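Local coordinates for protein biliverdin reductase (Synechocystis sp., PDB 5B3T) that probably reduces the tetrapyrrole biliverdin to bilirubin with NAD(P)H, as a Rossmann-fold member of the Gfo/Idh/MocA family in the heme-degrading pathway, at residues T198-D203 with Q227-L232; I189-D194 with L312-V317; G17-G22 with S42-S47. All blocks are in the same frame, centred on the assembly; numbering follows the deposited sequence.

Overall arrangement
Contacts 1 and 2 are neighbours in the C-terminal alpha/beta domain, their centres 11 Å apart, and they touch: the hydroxyl of Tyr313 in contact 2 lies 2.6 Å (OH to N) from the backbone nitrogen of Val199 in contact 1, a probable hydrogen bond. Contact 3 belongs to the Rossmann domain across the chain's centre; its own centre is about 28 Å from that of contact 2 and about 38 Å from that of contact 1. It holds Thr21, Asn46 and Ser47 of the NADP(+) site, which is empty in this apo structure. Contact 2 approaches the site from the other domain, Ala314 lying about 4 Å, side chain to side chain, from the NADP(+)-binding Tyr105.

Contact 1: residues T198-D203 with Q227-L232; sequences TVQQVD and QFNNGL
Phe228 packs against Val199 where the two strands meet, and its ring can be followed outward atom by atom. Phe228 CB lies 3.8 Å from Thr198 O; CD2 still borders the Thr198 carbonyl; Phe228 CE2 reaches Val199 CG2 at 3.7 Å, and CZ meets the same methyl. That methyl stands over one ring face, 26° off the normal, a CH-pi contact, while Leu232 CD2 lies over the opposite face. The torsion of Val199 (CG1 anti to N, chi1 173°) leaves CG2 beside the backbone N, where it meets the ring. Replacing Phe228 by an alanine would probably leave the Val199 and Leu232 methyls without the ring between them and open a gap beside this strand end. The backbone here forms a classic beta bulge in an antiparallel hairpin: Gln200 N and Gln201 N both bond Gln227 O, at 2.7 Å from Gln200 N and 3.1 Å from Gln201 N, each donor in the carbonyl plane. Gln227 N returns a nearly straight bond to Gln201 O. A type I turn from Phe228 to Gly231 starts at the strand's last residue; there Asn229 N bonds Thr198 O at 2.9 Å, and Asn229 ND2 gives Thr198 OG1 a weak bond bent to 124°.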
ATOM      1  N   THR A 198     -11.988  12.062 -10.776  1.00 19.26           N
ATOM      2  CA  THR A 198     -10.849  11.321 -11.287  1.00 20.38           C
ATOM      3  C   THR A 198      -9.741  12.279 -11.722  1.00 22.36           C
ATOM      4  O   THR A 198      -9.959  13.475 -11.926  1.00 22.25           O
ATOM      5  CB  THR A 198     -11.271  10.416 -12.449  1.00 20.89           C
ATOM      6  OG1 THR A 198     -11.908  11.207 -13.458  1.00 19.36           O
ATOM      7  CG2 THR A 198     -12.239   9.339 -11.972  1.00 19.55           C
ATOM      8  N   VAL A 199      -8.529  11.738 -11.838  1.00 19.68           N
ATOM      9  CA  VAL A 199      -7.411  12.503 -12.376  1.00 21.98           C
ATOM     10  C   VAL A 199      -7.682  12.810 -13.843  1.00 24.18           C
ATOM     11  O   VAL A 199      -8.021  11.914 -14.624  1.00 23.00           O
ATOM     12  CB  VAL A 199      -6.097  11.726 -12.208  1.00 22.06           C
ATOM     13  CG1 VAL A 199      -4.973  12.445 -12.922  1.00 23.09           C
ATOM     14  CG2 VAL A 199      -5.757  11.533 -10.733  1.00 19.97           C
ATOM     15  N   GLN A 200      -7.505  14.070 -14.233  1.00 24.67           N
ATOM     16  CA  GLN A 200      -7.735  14.478 -15.619  1.00 27.94           C
ATOM     17  C   GLN A 200      -6.465  14.841 -16.398  1.00 27.66           C
ATOM     18  O   GLN A 200      -6.427  14.714 -17.622  1.00 29.28           O
ATOM     19  CB  GLN A 200      -8.726  15.645 -15.670  1.00 28.15           C
ATOM     20  CG  GLN A 200      -9.346  15.873 -17.039  1.00 33.89           C
ATOM     21  CD  GLN A 200     -10.309  14.770 -17.433  1.00 43.80           C
ATOM     22  OE1 GLN A 200     -11.498  15.013 -17.639  1.00 50.58           O
ATOM     23  NE2 GLN A 200      -9.800  13.549 -17.539  1.00 39.09           N
ATOM     24  N   GLN A 201      -5.430  15.269 -15.719  1.00 26.83           N
ATOM     25  CA  GLN A 201      -4.190  15.656 -16.366  1.00 28.47           C
ATOM     26  C   GLN A 201      -3.023  15.295 -15.456  1.00 26.96           C
ATOM     27  O   GLN A 201      -3.154  15.373 -14.290  1.00 23.39           O
ATOM     28  CB  GLN A 201      -4.204  17.157 -16.684  1.00 30.65           C
ATOM     29  CG  GLN A 201      -3.033  17.640 -17.503  1.00 34.26           C
ATOM     30  CD  GLN A 201      -3.343  18.863 -18.330  1.00 43.50           C
ATOM     31  OE1 GLN A 201      -4.296  18.885 -19.057  1.00 48.48           O
ATOM     32  NE2 GLN A 201      -2.553  19.896 -18.185  1.00 44.29           N
ATOM     33  N   VAL A 202      -1.900  14.930 -16.026  1.00 27.63           N
ATOM     34  CA  VAL A 202      -0.725  14.494 -15.278  1.00 27.33           C
ATOM     35  C   VAL A 202       0.528  15.046 -15.939  1.00 27.75           C
ATOM     36  O   VAL A 202       0.666  14.989 -17.163  1.00 29.33           O
ATOM     37  CB  VAL A 202      -0.634  12.954 -15.193  1.00 26.99           C
ATOM     38  CG1 VAL A 202       0.601  12.531 -14.425  1.00 25.93           C
ATOM     39  CG2 VAL A 202      -1.872  12.364 -14.567  1.00 27.96           C
ATOM     40  N   ASP A 203       1.440  15.580 -15.126  1.00 25.42           N
ATOM     41  CA  ASP A 203       2.829  15.805 -15.509  1.00 26.30           C
ATOM     42  C   ASP A 203       3.692  15.170 -14.432  1.00 26.03           C
ATOM     43  O   ASP A 203       3.448  15.383 -13.241  1.00 24.20           O
ATOM     44  CB  ASP A 203       3.168  17.297 -15.652  1.00 29.27           C
ATOM     45  CG  ASP A 203       2.181  18.037 -16.529  1.00 37.80           C
ATOM     46  OD1 ASP A 203       2.159  17.772 -17.747  1.00 36.32           O
ATOM     47  OD2 ASP A 203       1.438  18.894 -16.000  1.00 44.35           O
ATOM     48  N   GLN A 227      -3.939  17.159 -12.048  1.00 21.52           N
ATOM     49  CA  GLN A 227      -5.146  17.968 -12.120  1.00 21.94           C
ATOM     50  C   GLN A 227      -6.349  17.039 -12.104  1.00 23.02           C
ATOM     51  O   GLN A 227      -6.467  16.151 -12.957  1.00 23.25           O
ATOM     52  CB  GLN A 227      -5.148  18.861 -13.361  1.00 25.41           C
ATOM     53  CG  GLN A 227      -4.007  19.861 -13.365  1.00 28.65           C
ATOM     54  CD  GLN A 227      -4.062  20.818 -14.535  1.00 35.97           C
ATOM     55  OE1 GLN A 227      -3.051  21.077 -15.185  1.00 37.21           O
ATOM     56  NE2 GLN A 227      -5.245  21.351 -14.807  1.00 34.34           N
ATOM     57  N   PHE A 228      -7.226  17.233 -11.128  1.00 19.58           N
ATOM     58  CA  PHE A 228      -8.428  16.431 -10.978  1.00 20.60           C
ATOM     59  C   PHE A 228      -9.602  17.095 -11.680  1.00 24.65           C
ATOM     60  O   PHE A 228      -9.563  18.275 -12.040  1.00 23.44           O
ATOM     61  CB  PHE A 228      -8.765  16.212  -9.504  1.00 19.06           C
ATOM     62  CG  PHE A 228      -7.806  15.310  -8.792  1.00 20.48           C
ATOM     63  CD1 PHE A 228      -6.532  15.751  -8.470  1.00 18.75           C
ATOM     64  CD2 PHE A 228      -8.178  14.026  -8.429  1.00 19.92           C
ATOM     65  CE1 PHE A 228      -5.643  14.929  -7.808  1.00 17.64           C
ATOM     66  CE2 PHE A 228      -7.291  13.195  -7.764  1.00 18.35           C
ATOM     67  CZ  PHE A 228      -6.021  13.650  -7.453  1.00 18.03           C
ATOM     68  N   ASN A 229     -10.664  16.314 -11.859  1.00 25.03           N
ATOM     69  CA  ASN A 229     -11.780  16.775 -12.672  1.00 25.68           C
ATOM     70  C   ASN A 229     -12.588  17.855 -11.980  1.00 24.58           C
ATOM     71  O   ASN A 229     -13.126  18.745 -12.646  1.00 27.20           O
ATOM     72  CB  ASN A 229     -12.676  15.601 -13.038  1.00 26.64           C
ATOM     73  CG  ASN A 229     -12.302  15.006 -14.355  1.00 34.27           C
ATOM     74  OD1 ASN A 229     -12.172  15.733 -15.332  1.00 35.58           O
ATOM     75  ND2 ASN A 229     -12.106  13.692 -14.396  1.00 30.14           N
ATOM     76  N   ASN A 230     -12.694  17.792 -10.658  1.00 24.32           N
ATOM     77  CA  ASN A 230     -13.421  18.800  -9.909  1.00 23.17           C
ATOM     78  C   ASN A 230     -12.543  19.990  -9.529  1.00 22.60           C
ATOM     79  O   ASN A 230     -12.933  20.787  -8.669  1.00 22.68           O
ATOM     80  CB  ASN A 230     -14.059  18.165  -8.673  1.00 22.88           C
ATOM     81  CG  ASN A 230     -14.942  16.983  -9.025  1.00 25.41           C
ATOM     82  OD1 ASN A 230     -15.255  16.754 -10.195  1.00 25.85           O
ATOM     83  ND2 ASN A 230     -15.343  16.223  -8.016  1.00 23.32           N
ATOM     84  N   GLY A 231     -11.369  20.122 -10.152  1.00 20.90           N
ATOM     85  CA  GLY A 231     -10.558  21.320 -10.074  1.00 20.68           C
ATOM     86  C   GLY A 231      -9.293  21.195  -9.249  1.00 19.68           C
ATOM     87  O   GLY A 231      -8.430  22.080  -9.335  1.00 18.16           O
ATOM     88  N   LEU A 232      -9.152  20.134  -8.457  1.00 19.15           N
ATOM     89  CA  LEU A 232      -8.024  20.036  -7.539  1.00 19.63           C
ATOM     90  C   LEU A 232      -6.704  19.936  -8.293  1.00 18.63           C
ATOM     91  O   LEU A 232      -6.568  19.151  -9.236  1.00 19.61           O
ATOM     92  CB  LEU A 232      -8.188  18.824  -6.623  1.00 18.51           C
ATOM     93  CG  LEU A 232      -6.979  18.483  -5.745  1.00 18.97           C
ATOM     94  CD1 LEU A 232      -6.656  19.614  -4.779  1.00 16.80           C
ATOM     95  CD2 LEU A 232      -7.211  17.187  -4.994  1.00 18.50           C
TER

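Contact 2: residues I189-D194 with L312-V317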
ATOM      1  N   ILE A 189      -3.024   9.393  -2.945  1.00 13.98           N
ATOM      2  CA  ILE A 189      -3.687  10.576  -3.476  1.00 14.90           C
ATOM      3  C   ILE A 189      -4.920  10.225  -4.303  1.00 16.72           C
ATOM      4  O   ILE A 189      -5.743  11.103  -4.583  1.00 15.10           O
ATOM      5  CB  ILE A 189      -2.689  11.406  -4.310  1.00 14.95           C
ATOM      6  CG1 ILE A 189      -3.129  12.869  -4.380  1.00 15.95           C
ATOM      7  CG2 ILE A 189      -2.550  10.833  -5.716  1.00 13.61           C
ATOM      8  CD1 ILE A 189      -3.177  13.561  -3.033  1.00 15.41           C
ATOM      9  N   SER A 190      -5.084   8.960  -4.689  1.00 15.44           N
ATOM     10  CA  SER A 190      -6.127   8.560  -5.623  1.00 16.92           C
ATOM     11  C   SER A 190      -7.371   8.005  -4.947  1.00 15.89           C
ATOM     12  O   SER A 190      -8.330   7.656  -5.641  1.00 16.41           O
ATOM     13  CB  SER A 190      -5.584   7.514  -6.601  1.00 16.02           C
ATOM     14  OG  SER A 190      -5.457   6.254  -5.965  1.00 15.91           O
ATOM     15  N   ARG A 191      -7.386   7.909  -3.618  1.00 16.80           N
ATOM     16  CA  ARG A 191      -8.475   7.256  -2.903  1.00 17.60           C
ATOM     17  C   ARG A 191      -9.475   8.251  -2.327  1.00 19.38           C
ATOM     18  O   ARG A 191     -10.154   7.952  -1.338  1.00 20.62           O
ATOM     19  CB  ARG A 191      -7.911   6.343  -1.818  1.00 17.06           C
ATOM     20  CG  ARG A 191      -7.128   5.185  -2.411  1.00 16.21           C
ATOM     21  CD  ARG A 191      -6.318   4.425  -1.381  1.00 16.92           C
ATOM     22  NE  ARG A 191      -5.502   3.393  -2.019  1.00 15.61           N
ATOM     23  CZ  ARG A 191      -5.888   2.132  -2.183  1.00 15.98           C
ATOM     24  NH1 ARG A 191      -7.080   1.740  -1.754  1.00 17.20           N
ATOM     25  NH2 ARG A 191      -5.082   1.261  -2.776  1.00 14.77           N
ATOM     26  N   PHE A 192      -9.587   9.429  -2.942  1.00 18.55           N
ATOM     27  CA  PHE A 192     -10.645  10.388  -2.643  1.00 21.16           C
ATOM     28  C   PHE A 192     -11.479  10.704  -3.886  1.00 20.87           C
ATOM     29  O   PHE A 192     -12.085  11.782  -3.962  1.00 20.00           O
ATOM     30  CB  PHE A 192     -10.052  11.672  -2.051  1.00 19.65           C
ATOM     31  CG  PHE A 192      -9.088  11.439  -0.911  1.00 20.37           C
ATOM     32  CD1 PHE A 192      -9.545  11.201   0.377  1.00 19.95           C
ATOM     33  CD2 PHE A 192      -7.720  11.457  -1.138  1.00 18.53           C
ATOM     34  CE1 PHE A 192      -8.650  10.992   1.417  1.00 19.41           C
ATOM     35  CE2 PHE A 192      -6.826  11.245  -0.104  1.00 19.14           C
ATOM     36  CZ  PHE A 192      -7.292  11.013   1.173  1.00 18.50           C
ATOM     37  N   THR A 193     -11.508   9.780  -4.840  1.00 19.07           N
ATOM     38  CA  THR A 193     -12.269   9.972  -6.068  1.00 21.34           C
ATOM     39  C   THR A 193     -13.712  10.359  -5.765  1.00 23.51           C
ATOM     40  O   THR A 193     -14.351  11.068  -6.542  1.00 22.52           O
ATOM     41  CB  THR A 193     -12.260   8.702  -6.941  1.00 21.30           C
ATOM     42  OG1 THR A 193     -10.908   8.308  -7.204  1.00 19.81           O
ATOM     43  CG2 THR A 193     -12.975   8.958  -8.260  1.00 20.98           C
ATOM     44  N   ASP A 194     -14.219   9.890  -4.630  1.00 25.00           N
ATOM     45  CA  ASP A 194     -15.587  10.187  -4.221  1.00 25.64           C
ATOM     46  C   ASP A 194     -15.814  11.691  -4.111  1.00 28.06           C
ATOM     47  O   ASP A 194     -16.925  12.178  -4.321  1.00 26.47           O
ATOM     48  CB  ASP A 194     -15.906   9.509  -2.888  1.00 31.57           C
ATOM     49  CG  ASP A 194     -17.208   9.997  -2.282  1.00 35.33           C
ATOM     50  OD1 ASP A 194     -18.158  10.263  -3.048  1.00 43.95           O
ATOM     51  OD2 ASP A 194     -17.280  10.116  -1.041  1.00 43.70           O
ATOM     52  N   LEU A 312      -7.610  -0.731  -8.157  1.00 16.78           N
ATOM     53  CA  LEU A 312      -7.467  -0.721  -9.609  1.00 16.65           C
ATOM     54  C   LEU A 312      -7.270   0.694 -10.133  1.00 15.76           C
ATOM     55  O   LEU A 312      -6.483   0.913 -11.061  1.00 15.22           O
ATOM     56  CB  LEU A 312      -8.680  -1.368 -10.273  1.00 17.21           C
ATOM     57  CG  LEU A 312      -8.731  -2.896 -10.312  1.00 19.48           C
ATOM     58  CD1 LEU A 312     -10.061  -3.358 -10.885  1.00 19.75           C
ATOM     59  CD2 LEU A 312      -7.570  -3.449 -11.125  1.00 19.02           C
ATOM     60  N   TYR A 313      -7.975   1.672  -9.555  1.00 15.48           N
ATOM     61  CA  TYR A 313      -7.808   3.042 -10.026  1.00 17.73           C
ATOM     62  C   TYR A 313      -6.450   3.600  -9.626  1.00 14.87           C
ATOM     63  O   TYR A 313      -5.809   4.304 -10.414  1.00 14.52           O
ATOM     64  CB  TYR A 313      -8.920   3.948  -9.503  1.00 17.04           C
ATOM     65  CG  TYR A 313      -8.801   5.331 -10.095  1.00 18.09           C
ATOM     66  CD1 TYR A 313      -8.860   5.512 -11.470  1.00 17.33           C
ATOM     67  CD2 TYR A 313      -8.593   6.447  -9.294  1.00 17.40           C
ATOM     68  CE1 TYR A 313      -8.736   6.760 -12.032  1.00 17.00           C
ATOM     69  CE2 TYR A 313      -8.466   7.709  -9.852  1.00 17.89           C
ATOM     70  CZ  TYR A 313      -8.540   7.855 -11.223  1.00 18.66           C
ATOM     71  OH  TYR A 313      -8.414   9.099 -11.794  1.00 19.36           O
ATOM     72  N   ALA A 314      -6.004   3.309  -8.400  1.00 14.64           N
ATOM     73  CA  ALA A 314      -4.659   3.701  -7.993  1.00 14.79           C
ATOM     74  C   ALA A 314      -3.620   3.124  -8.944  1.00 16.11           C
ATOM     75  O   ALA A 314      -2.626   3.784  -9.271  1.00 13.86           O
ATOM     76  CB  ALA A 314      -4.393   3.245  -6.558  1.00 15.31           C
ATOM     77  N   LEU A 315      -3.847   1.894  -9.410  1.00 14.60           N
ATOM     78  CA  LEU A 315      -2.968   1.289 -10.401  1.00 14.42           C
ATOM     79  C   LEU A 315      -3.038   2.038 -11.727  1.00 15.20           C
ATOM     80  O   LEU A 315      -2.012   2.250 -12.382  1.00 16.86           O
ATOM     81  CB  LEU A 315      -3.342  -0.185 -10.573  1.00 17.20           C
ATOM     82  CG  LEU A 315      -2.533  -1.131 -11.460  1.00 18.64           C
ATOM     83  CD1 LEU A 315      -1.032  -0.915 -11.305  1.00 16.28           C
ATOM     84  CD2 LEU A 315      -2.912  -2.570 -11.121  1.00 16.78           C
ATOM     85  N   GLU A 316      -4.240   2.458 -12.132  1.00 15.68           N
ATOM     86  CA  GLU A 316      -4.373   3.248 -13.353  1.00 15.70           C
ATOM     87  C   GLU A 316      -3.615   4.564 -13.241  1.00 16.15           C
ATOM     88  O   GLU A 316      -2.925   4.974 -14.182  1.00 15.62           O
ATOM     89  CB  GLU A 316      -5.850   3.508 -13.663  1.00 16.54           C
ATOM     90  CG  GLU A 316      -6.075   4.448 -14.842  1.00 18.70           C
ATOM     91  CD  GLU A 316      -7.547   4.708 -15.125  1.00 18.33           C
ATOM     92  OE1 GLU A 316      -8.384   3.844 -14.795  1.00 20.10           O
ATOM     93  OE2 GLU A 316      -7.866   5.782 -15.680  1.00 22.66           O
ATOM     94  N   VAL A 317      -3.726   5.238 -12.095  1.00 13.99           N
ATOM     95  CA  VAL A 317      -3.021   6.501 -11.899  1.00 15.56           C
ATOM     96  C   VAL A 317      -1.513   6.289 -11.964  1.00 15.11           C
ATOM     97  O   VAL A 317      -0.778   7.118 -12.514  1.00 15.83           O
ATOM     98  CB  VAL A 317      -3.447   7.148 -10.568  1.00 14.92           C
ATOM     99  CG1 VAL A 317      -2.588   8.366 -10.267  1.00 14.30           C
ATOM    100  CG2 VAL A 317      -4.915   7.531 -10.616  1.00 15.42           C
TER
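Ser190 faces Ala314 and Val317 on helix 309-325, and the apolar contacts come first. The CA atoms of Ser190 and Ala314 are 5.6 Å apart, a close approach made possible by two small side chains. Ser190 CB touches Val317 CG2 at 4.1 Å, and the same Val317 methyl lies over one face of the Tyr313 ring, 3.6 Å above its plane, so that it touches both serine and ring.

Polar atoms against carbon form the second group. Ser190 OG sits 3.2 Å from Ala314 CB, placed between its own N and carbonyl carbon (chi1 75°), but its hydrogen bond goes back to Ser187 O. Arg191 NH2 lies 4.3 Å from Ala314 CB. Ser190 O meets the Tyr313 ring at its edge, in plane, 3.9 Å from Tyr313 CD2. Thr193 OG1 comes obliquely to the same Tyr313 CD2 at 3.6 Å. With CG anti to N (chi1 -175°), the tyrosine extends past both, and its OH bonds Val199 N.

Hydrogen bonds between 189-194 and 312-317 are absent; the serine, arginine and tyrosine ends bond elsewhere. Arg191 NE bonds Ser187 OG, its NH2 makes a weak bond to Ser311 OG on the same helix 309-325, and its guanidinium forms a cation-pi contact with the NADP(+)-binding Tyr105. The chemistry implies that van der Waals packing alone joins these two segments, with the arginine reaching beyond them to the cofactor site.

Contact 3: residues G17-G22 with S42-S47; sequences GIVGTG and SFWGNS
Gly17-Val19 and Ser42-Trp44 run parallel, their axes 4.5 Å apart and inclined by 8°, joined by three bonds in regular register: Ile18 N to Ser42 O, Trp44 N to Ile18 O and Gly20 N to Trp44 O, the last at 2.8 Å. Side chains pack on both faces of this pair. On the face of Val19 and Trp44, Val19 CG1 approaches the six-membered ring of the indole obliquely, 3.6 Å from Trp44 CE3. Trp44 keeps CG anti to N (chi1 175°), which carries the indole forward alongside the strand end, and Asn46 N lies over one face of it. On the other face Ile18 CB meets Phe43 CB at 4.1 Å. Phe43 CG sits between the backbone N and the carbonyl carbon (chi1 83°), and the ring reaches Thr21, whose CG2 comes obliquely to within 3.5 Å of Phe43 CE2. The same Thr21 CG2 is 3.8 Å from Gly45 CA, where a side chain would clash.

This is the first beta-alpha-beta unit of a Rossmann fold. Gly20 and Gly22 fit a GxGxxA pattern, and Gly20 has backbone angles that would press a CB against the preceding carbonyl. Thr21, Asn46 and Ser47, beyond the strand ends, bind NADP(+) when it is present. Helix 23-34 covers Ile18 through Ala25 and Ala29, while Phe54 of helix 48-58 meets the Phe43 ring. On the opposite face Trp66 of helix 66-70 packs edge-to-face with Trp44, and strand 77-80 continues the sheet beyond Gly17 and Val19.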
ATOM      1  N   GLY A  17      -1.215 -18.574   5.171  1.00 18.69           N
ATOM      2  CA  GLY A  17       0.212 -18.439   4.916  1.00 18.86           C
ATOM      3  C   GLY A  17       0.522 -16.996   4.582  1.00 19.24           C
ATOM      4  O   GLY A  17      -0.210 -16.357   3.821  1.00 18.90           O
ATOM      5  N   ILE A  18       1.603 -16.477   5.157  1.00 17.60           N
ATOM      6  CA  ILE A  18       1.962 -15.069   5.034  1.00 17.30           C
ATOM      7  C   ILE A  18       3.239 -14.962   4.213  1.00 17.21           C
ATOM      8  O   ILE A  18       4.283 -15.494   4.602  1.00 17.66           O
ATOM      9  CB  ILE A  18       2.136 -14.413   6.412  1.00 18.35           C
ATOM     10  CG1 ILE A  18       0.801 -14.382   7.157  1.00 16.34           C
ATOM     11  CG2 ILE A  18       2.708 -13.015   6.264  1.00 18.00           C
ATOM     12  CD1 ILE A  18       0.871 -13.698   8.501  1.00 20.34           C
ATOM     13  N   VAL A  19       3.163 -14.267   3.085  1.00 15.67           N
ATOM     14  CA  VAL A  19       4.329 -14.006   2.249  1.00 16.57           C
ATOM     15  C   VAL A  19       4.814 -12.605   2.607  1.00 17.43           C
ATOM     16  O   VAL A  19       4.255 -11.603   2.153  1.00 14.34           O
ATOM     17  CB  VAL A  19       4.008 -14.139   0.759  1.00 15.78           C
ATOM     18  CG1 VAL A  19       5.254 -13.890  -0.072  1.00 16.47           C
ATOM     19  CG2 VAL A  19       3.438 -15.516   0.463  1.00 16.60           C
ATOM     20  N   GLY A  20       5.859 -12.533   3.428  1.00 17.21           N
ATOM     21  CA  GLY A  20       6.358 -11.262   3.911  1.00 16.58           C
ATOM     22  C   GLY A  20       6.553 -11.255   5.411  1.00 18.23           C
ATOM     23  O   GLY A  20       5.936 -12.047   6.129  1.00 19.03           O
ATOM     24  N   THR A  21       7.420 -10.366   5.898  1.00 16.29           N
ATOM     25  CA  THR A  21       7.730 -10.310   7.321  1.00 18.97           C
ATOM     26  C   THR A  21       7.753  -8.884   7.861  1.00 20.11           C
ATOM     27  O   THR A  21       8.131  -8.688   9.022  1.00 19.64           O
ATOM     28  CB  THR A  21       9.080 -10.983   7.608  1.00 20.35           C
ATOM     29  OG1 THR A  21      10.095 -10.384   6.793  1.00 21.58           O
ATOM     30  CG2 THR A  21       9.020 -12.474   7.311  1.00 22.18           C
ATOM     31  N   GLY A  22       7.366  -7.890   7.065  1.00 18.86           N
ATOM     32  CA  GLY A  22       7.391  -6.506   7.491  1.00 19.50           C
ATOM     33  C   GLY A  22       6.190  -6.125   8.335  1.00 19.17           C
ATOM     34  O   GLY A  22       5.531  -6.966   8.951  1.00 18.21           O
ATOM     35  N   SER A  42       2.048 -21.019   8.037  1.00 22.74           N
ATOM     36  CA  SER A  42       3.394 -20.860   7.506  1.00 22.49           C
ATOM     37  C   SER A  42       3.623 -19.409   7.110  1.00 20.72           C
ATOM     38  O   SER A  42       2.700 -18.592   7.088  1.00 19.77           O
ATOM     39  CB  SER A  42       3.639 -21.787   6.309  1.00 21.70           C
ATOM     40  OG  SER A  42       2.738 -21.508   5.254  1.00 23.68           O
ATOM     41  N   PHE A  43       4.878 -19.096   6.801  1.00 20.87           N
ATOM     42  CA  PHE A  43       5.230 -17.786   6.274  1.00 20.42           C
ATOM     43  C   PHE A  43       6.505 -17.918   5.453  1.00 21.11           C
ATOM     44  O   PHE A  43       7.205 -18.932   5.510  1.00 22.26           O
ATOM     45  CB  PHE A  43       5.399 -16.747   7.389  1.00 19.73           C
ATOM     46  CG  PHE A  43       6.753 -16.765   8.033  1.00 21.67           C
ATOM     47  CD1 PHE A  43       7.054 -17.694   9.015  1.00 24.19           C
ATOM     48  CD2 PHE A  43       7.727 -15.851   7.661  1.00 20.89           C
ATOM     49  CE1 PHE A  43       8.301 -17.715   9.610  1.00 24.02           C
ATOM     50  CE2 PHE A  43       8.977 -15.867   8.253  1.00 23.01           C
ATOM     51  CZ  PHE A  43       9.263 -16.799   9.229  1.00 23.77           C
ATOM     52  N   TRP A  44       6.791 -16.873   4.679  1.00 18.33           N
ATOM     53  CA  TRP A  44       8.014 -16.775   3.897  1.00 18.08           C
ATOM     54  C   TRP A  44       8.563 -15.364   4.035  1.00 18.97           C
ATOM     55  O   TRP A  44       7.805 -14.391   4.012  1.00 17.32           O
ATOM     56  CB  TRP A  44       7.767 -17.108   2.414  1.00 17.17           C
ATOM     57  CG  TRP A  44       8.964 -16.914   1.513  1.00 19.52           C
ATOM     58  CD1 TRP A  44       9.924 -17.838   1.213  1.00 18.80           C
ATOM     59  CD2 TRP A  44       9.308 -15.729   0.780  1.00 19.10           C
ATOM     60  NE1 TRP A  44      10.848 -17.300   0.348  1.00 18.96           N
ATOM     61  CE2 TRP A  44      10.492 -16.007   0.067  1.00 18.63           C
ATOM     62  CE3 TRP A  44       8.733 -14.460   0.663  1.00 18.50           C
ATOM     63  CZ2 TRP A  44      11.112 -15.062  -0.750  1.00 18.28           C
ATOM     64  CZ3 TRP A  44       9.350 -13.524  -0.149  1.00 18.04           C
ATOM     65  CH2 TRP A  44      10.526 -13.830  -0.846  1.00 19.21           C
ATOM     66  N   GLY A  45       9.878 -15.263   4.200  1.00 18.19           N
ATOM     67  CA  GLY A  45      10.547 -13.978   4.231  1.00 18.74           C
ATOM     68  C   GLY A  45      11.624 -13.905   3.170  1.00 19.84           C
ATOM     69  O   GLY A  45      12.137 -14.939   2.733  1.00 19.49           O
ATOM     70  N   ASN A  46      11.976 -12.695   2.739  1.00 20.22           N
ATOM     71  CA  ASN A  46      12.965 -12.537   1.682  1.00 21.39           C
ATOM     72  C   ASN A  46      14.390 -12.416   2.204  1.00 22.95           C
ATOM     73  O   ASN A  46      15.334 -12.651   1.441  1.00 23.05           O
ATOM     74  CB  ASN A  46      12.641 -11.307   0.829  1.00 22.14           C
ATOM     75  CG  ASN A  46      12.815 -10.008   1.591  1.00 22.27           C
ATOM     76  OD1 ASN A  46      12.000  -9.662   2.444  1.00 23.28           O
ATOM     77  ND2 ASN A  46      13.885  -9.283   1.288  1.00 21.88           N
ATOM     78  N   SER A  47      14.570 -12.066   3.477  1.00 25.41           N
ATOM     79  CA  SER A  47      15.888 -11.821   4.048  1.00 28.56           C
ATOM     80  C   SER A  47      16.070 -12.639   5.319  1.00 29.22           C
ATOM     81  O   SER A  47      15.117 -12.842   6.079  1.00 28.96           O
ATOM     82  CB  SER A  47      16.093 -10.329   4.344  1.00 28.50           C
ATOM     83  OG  SER A  47      15.172  -9.869   5.319  1.00 30.05           O
TER